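Local coordinates for protein 3-hydroxyadipyl-CoA dehydrogenase (PDB 3MOG) that catalyses the NAD-dependent oxidation of 3-hydroxyadipyl-CoA to 3-oxoadipyl-CoA in the breakdown of phenylacetate, at residues T77-L82 / F103-E108; T118-S121 / A127-A130. All blocks are in the same frame, centred on the assembly; numbering follows the deposited sequence.

Interaction 1 of 2, residues T77-L82 / F103-E108; sequences TDIHAL and FAQLAE
Ile79 and Leu82, the two residues of 77-82 that meet helix 96-109, sit on a 3-10 turn whose tightest bond runs from Ala81 N to Asp78 O (3.1 Å). The next bond, Leu82 N to Ile79 O at 3.2 Å, ties the two contact residues together; both side chains point toward the helix, Ile79 at Gln105 and Leu82 at Leu106. No hydrogen bond crosses between the segments. Gln105 has CG anti to its own N (chi1 -153°) and an extended chain beyond it, which carries the amide out to the ethyl branch of Ile79. The two side chains cross at about a right angle: Gln105 OE1 lies 3.7 Å from Ile79 CD1 and 4.0 Å from Ile79 CG1, a van der Waals contact of a polar atom with methyl and methylene carbon. Ile79 CG1 nearly eclipses the backbone N (chi1 -7°), a torsion that is either strained or imprecisely modelled. Deeper down, Leu82 and Leu106 slant past each other and meet by single methyls, Leu82 CD1 to Leu106 CD2 at 3.8 Å. Both leucines continue onto Ile11 of strand 8-11, while Ile79 and Leu82 also rest on Tyr34. The 3-10 turn thus covers the sheet beside helix 96-109, in the connection that returns from edge strand 73-76 to strand 87-90, next to strand 8-11, as in the Rossmann fold.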
loop_
_atom_site.group_PDB
_atom_site.type_symbol
_atom_site.label_atom_id
_atom_site.label_comp_id
_atom_site.label_asym_id
_atom_site.label_seq_id
_atom_site.Cartn_x
_atom_site.Cartn_y
_atom_site.Cartn_z
ATOM N N THR C 77 36.744 29.115 5.135
ATOM C CA THR C 77 36.877 28.073 4.109
ATOM C C THR C 77 37.568 26.838 4.698
ATOM O O THR C 77 37.584 25.762 4.100
ATOM C CB THR C 77 37.671 28.595 2.893
ATOM O OG1 THR C 77 37.223 29.912 2.560
ATOM C CG2 THR C 77 37.465 27.707 1.683
ATOM N N ASP C 78 38.131 27.006 5.887
ATOM C CA ASP C 78 38.786 25.913 6.599
ATOM C C ASP C 78 37.850 25.346 7.681
ATOM O O ASP C 78 37.466 26.053 8.623
ATOM C CB ASP C 78 40.111 26.409 7.198
ATOM C CG ASP C 78 40.877 25.320 7.943
ATOM O OD1 ASP C 78 40.854 24.146 7.512
ATOM O OD2 ASP C 78 41.515 25.649 8.966
ATOM N N ILE C 79 37.495 24.067 7.536
ATOM C CA ILE C 79 36.586 23.365 8.467
ATOM C C ILE C 79 37.112 23.335 9.898
ATOM O O ILE C 79 36.331 23.224 10.847
ATOM C CB ILE C 79 36.316 21.886 8.052
ATOM C CG1 ILE C 79 36.925 21.554 6.677
ATOM C CG2 ILE C 79 34.822 21.562 8.151
ATOM C CD1 ILE C 79 38.365 20.979 6.736
ATOM N N HIS C 80 38.434 23.439 10.032
ATOM C CA HIS C 80 39.104 23.415 11.326
ATOM C C HIS C 80 38.854 24.662 12.150
ATOM O O HIS C 80 38.954 24.617 13.372
ATOM C CB HIS C 80 40.604 23.180 11.157
ATOM C CG HIS C 80 40.947 21.784 10.747
ATOM N ND1 HIS C 80 41.094 20.759 11.657
ATOM C CD2 HIS C 80 41.161 21.240 9.525
ATOM C CE1 HIS C 80 41.383 19.642 11.012
ATOM N NE2 HIS C 80 41.434 19.907 9.718
ATOM N N ALA C 81 38.517 25.764 11.481
ATOM C CA ALA C 81 38.152 27.006 12.165
ATOM C C ALA C 81 36.881 26.846 12.999
ATOM O O ALA C 81 36.692 27.559 13.986
ATOM C CB ALA C 81 38.003 28.151 11.171
ATOM N N LEU C 82 36.033 25.884 12.631
ATOM C CA LEU C 82 34.818 25.599 13.404
ATOM C C LEU C 82 35.065 24.854 14.732
ATOM O O LEU C 82 34.106 24.457 15.407
ATOM C CB LEU C 82 33.779 24.837 12.562
ATOM C CG LEU C 82 33.457 25.182 11.104
ATOM C CD1 LEU C 82 32.233 24.377 10.678
ATOM C CD2 LEU C 82 33.212 26.659 10.879
ATOM N N PHE C 103 29.202 15.321 9.146
ATOM C CA PHE C 103 29.069 15.232 10.604
ATOM C C PHE C 103 30.160 14.385 11.240
ATOM O O PHE C 103 30.554 14.627 12.385
ATOM C CB PHE C 103 27.674 14.742 11.009
ATOM C CG PHE C 103 26.661 15.847 11.148
ATOM C CD1 PHE C 103 26.239 16.260 12.405
ATOM C CD2 PHE C 103 26.125 16.471 10.021
ATOM C CE1 PHE C 103 25.301 17.270 12.537
ATOM C CE2 PHE C 103 25.196 17.484 10.141
ATOM C CZ PHE C 103 24.782 17.893 11.404
ATOM N N ALA C 104 30.649 13.407 10.479
ATOM C CA ALA C 104 31.823 12.629 10.861
ATOM C C ALA C 104 33.052 13.539 10.984
ATOM O O ALA C 104 33.800 13.457 11.961
ATOM C CB ALA C 104 32.073 11.517 9.849
ATOM N N GLN C 105 33.232 14.422 10.006
ATOM C CA GLN C 105 34.323 15.392 10.036
ATOM C C GLN C 105 34.218 16.393 11.203
ATOM O O GLN C 105 35.231 16.748 11.805
ATOM C CB GLN C 105 34.418 16.119 8.694
ATOM C CG GLN C 105 35.820 16.629 8.374
ATOM C CD GLN C 105 35.955 17.194 6.962
ATOM O OE1 GLN C 105 37.054 17.548 6.533
ATOM N NE2 GLN C 105 34.838 17.283 6.237
ATOM N N LEU C 106 32.998 16.827 11.530
ATOM C CA LEU C 106 32.778 17.766 12.637
ATOM C C LEU C 106 32.928 17.109 14.001
ATOM O O LEU C 106 33.144 17.790 14.998
ATOM C CB LEU C 106 31.394 18.410 12.545
ATOM C CG LEU C 106 31.012 19.273 11.343
ATOM C CD1 LEU C 106 29.510 19.415 11.333
ATOM C CD2 LEU C 106 31.674 20.645 11.391
ATOM N N ALA C 107 32.796 15.788 14.051
ATOM C CA ALA C 107 33.003 15.052 15.300
ATOM C C ALA C 107 34.457 15.121 15.797
ATOM O O ALA C 107 34.690 15.239 17.002
ATOM C CB ALA C 107 32.536 13.610 15.167
ATOM N N GLU C 108 35.417 15.073 14.870
ATOM C CA GLU C 108 36.850 15.217 15.218
ATOM C C GLU C 108 37.325 16.654 15.384
ATOM O O GLU C 108 38.075 16.944 16.314
ATOM C CB GLU C 108 37.778 14.464 14.254
ATOM C CG GLU C 108 37.141 13.947 12.984
ATOM C CD GLU C 108 37.427 12.470 12.796
ATOM O OE1 GLU C 108 37.294 11.716 13.787
ATOM O OE2 GLU C 108 37.786 12.060 11.669
#

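Interaction 2 of 2, residues T118-S121 / A127-A130; sequences TNTS and AIAA
Ile128 points its CD1 methyl at the neighbouring CG2 methyls of Thr118 and Thr120, meeting each tip to tip. The tight part is the Thr118 pair, with Ile128 CD1 3.7 Å from Thr118 CG2; the Thr120 pair is looser, Ile128 CD1 to Thr120 CG2 being 4.2 Å. All three side chains are buried. In both threonines the hydroxyl stands anti to the backbone N (chi1 174° in Thr118, -167° in Thr120), which presents the methyl to the isoleucine and turns the polar branch elsewhere. Thr118 OG1 accepts from Thr120 N at 3.1 Å with an N-H...O angle of 155°, closing an ST turn, and is also hydrogen-bonded to Glu90 OE1. Thr120 OG1 pairs with Glu94 OE1 and with Ser122 N. A valine in place of Thr118 would keep a methyl against Ile128 but would probably leave Thr120 N and Glu90 without this partner, so that the turn is less firmly set. Ala127 and Ala130, partly exposed, have no contact with the threonines and pack on Ile270 of a second subunit. Segment 118-121 leads the chain from the end of strand 115-118 toward helix 125-128; an ST turn here shapes the loop at the C-terminal end of the parallel strands, the end that in Rossmann domains generally faces the dinucleotide.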
loop_
_atom_site.group_PDB
_atom_site.type_symbol
_atom_site.label_atom_id
_atom_site.label_comp_id
_atom_site.label_asym_id
_atom_site.label_seq_id
_atom_site.Cartn_x
_atom_site.Cartn_y
_atom_site.Cartn_z
ATOM N N THR C 118 21.362 20.109 12.278
ATOM C CA THR C 118 21.076 20.248 10.862
ATOM C C THR C 118 19.715 20.900 10.642
ATOM O O THR C 118 18.779 20.702 11.430
ATOM C CB THR C 118 21.169 18.888 10.122
ATOM O OG1 THR C 118 20.737 19.047 8.766
ATOM C CG2 THR C 118 20.329 17.858 10.792
ATOM N N ASN C 119 19.633 21.692 9.578
ATOM C CA ASN C 119 18.405 22.370 9.174
ATOM C C ASN C 119 17.529 21.461 8.321
ATOM O O ASN C 119 16.482 21.880 7.862
ATOM C CB ASN C 119 18.740 23.670 8.401
ATOM C CG ASN C 119 17.487 24.422 7.912
ATOM O OD1 ASN C 119 16.529 24.621 8.657
ATOM N ND2 ASN C 119 17.493 24.819 6.648
ATOM N N THR C 120 17.949 20.216 8.104
ATOM C CA THR C 120 17.238 19.354 7.148
ATOM C C THR C 120 15.759 19.143 7.468
ATOM O O THR C 120 15.372 19.105 8.638
ATOM C CB THR C 120 17.906 17.976 6.947
ATOM O OG1 THR C 120 17.320 17.350 5.802
ATOM C CG2 THR C 120 17.729 17.069 8.152
ATOM N N SER C 121 14.957 19.033 6.413
ATOM C CA SER C 121 13.529 18.754 6.518
ATOM C C SER C 121 13.230 17.298 6.197
ATOM O O SER C 121 12.138 16.813 6.472
ATOM C CB SER C 121 12.752 19.604 5.515
ATOM O OG SER C 121 13.069 20.971 5.629
ATOM N N ALA C 127 19.775 8.735 11.555
ATOM C CA ALA C 127 20.685 8.254 10.519
ATOM C C ALA C 127 21.901 9.158 10.347
ATOM O O ALA C 127 22.983 8.675 10.011
ATOM C CB ALA C 127 19.956 8.071 9.195
ATOM N N ILE C 128 21.715 10.464 10.563
ATOM C CA ILE C 128 22.827 11.420 10.562
ATOM C C ILE C 128 23.746 11.121 11.746
ATOM O O ILE C 128 24.969 11.054 11.589
ATOM C CB ILE C 128 22.322 12.892 10.620
ATOM C CG1 ILE C 128 21.688 13.284 9.290
ATOM C CG2 ILE C 128 23.460 13.874 10.952
ATOM C CD1 ILE C 128 20.722 14.456 9.402
ATOM N N ALA C 129 23.133 10.888 12.907
ATOM C CA ALA C 129 23.840 10.749 14.179
ATOM C C ALA C 129 24.375 9.350 14.431
ATOM O O ALA C 129 24.977 9.092 15.487
ATOM C CB ALA C 129 22.925 11.141 15.317
ATOM N N ALA C 130 24.142 8.466 13.462
ATOM C CA ALA C 130 24.369 7.024 13.602
ATOM C C ALA C 130 25.817 6.646 13.932
ATOM O O ALA C 130 26.070 5.959 14.923
ATOM C CB ALA C 130 23.878 6.281 12.336
#

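How the interactions relate
Both contacts belong to the NAD-binding domain and meet through helix 96-109: Phe103, a turn before Leu106, lays its CG 3.8 Å from Ile128 CG2 and its CZ 4.0 Å from Thr118 CB. The centres of interactions 1 and 2 lie about 16 Å apart, and the contacts are consecutive along the chain. Interaction 1 is more peripheral, about 34 Å from the chain centre, and grades from a partly exposed glutamine–isoleucine touch to a buried leucine pair. The three touching residues of interaction 2, centred at about 21 Å, are all buried. Interaction 1 adds an amide oxygen against aliphatic carbon; interaction 2 is methyl on methyl, its threonine hydroxyls bonded to Glu90 and Glu94, beside a neighbouring subunit.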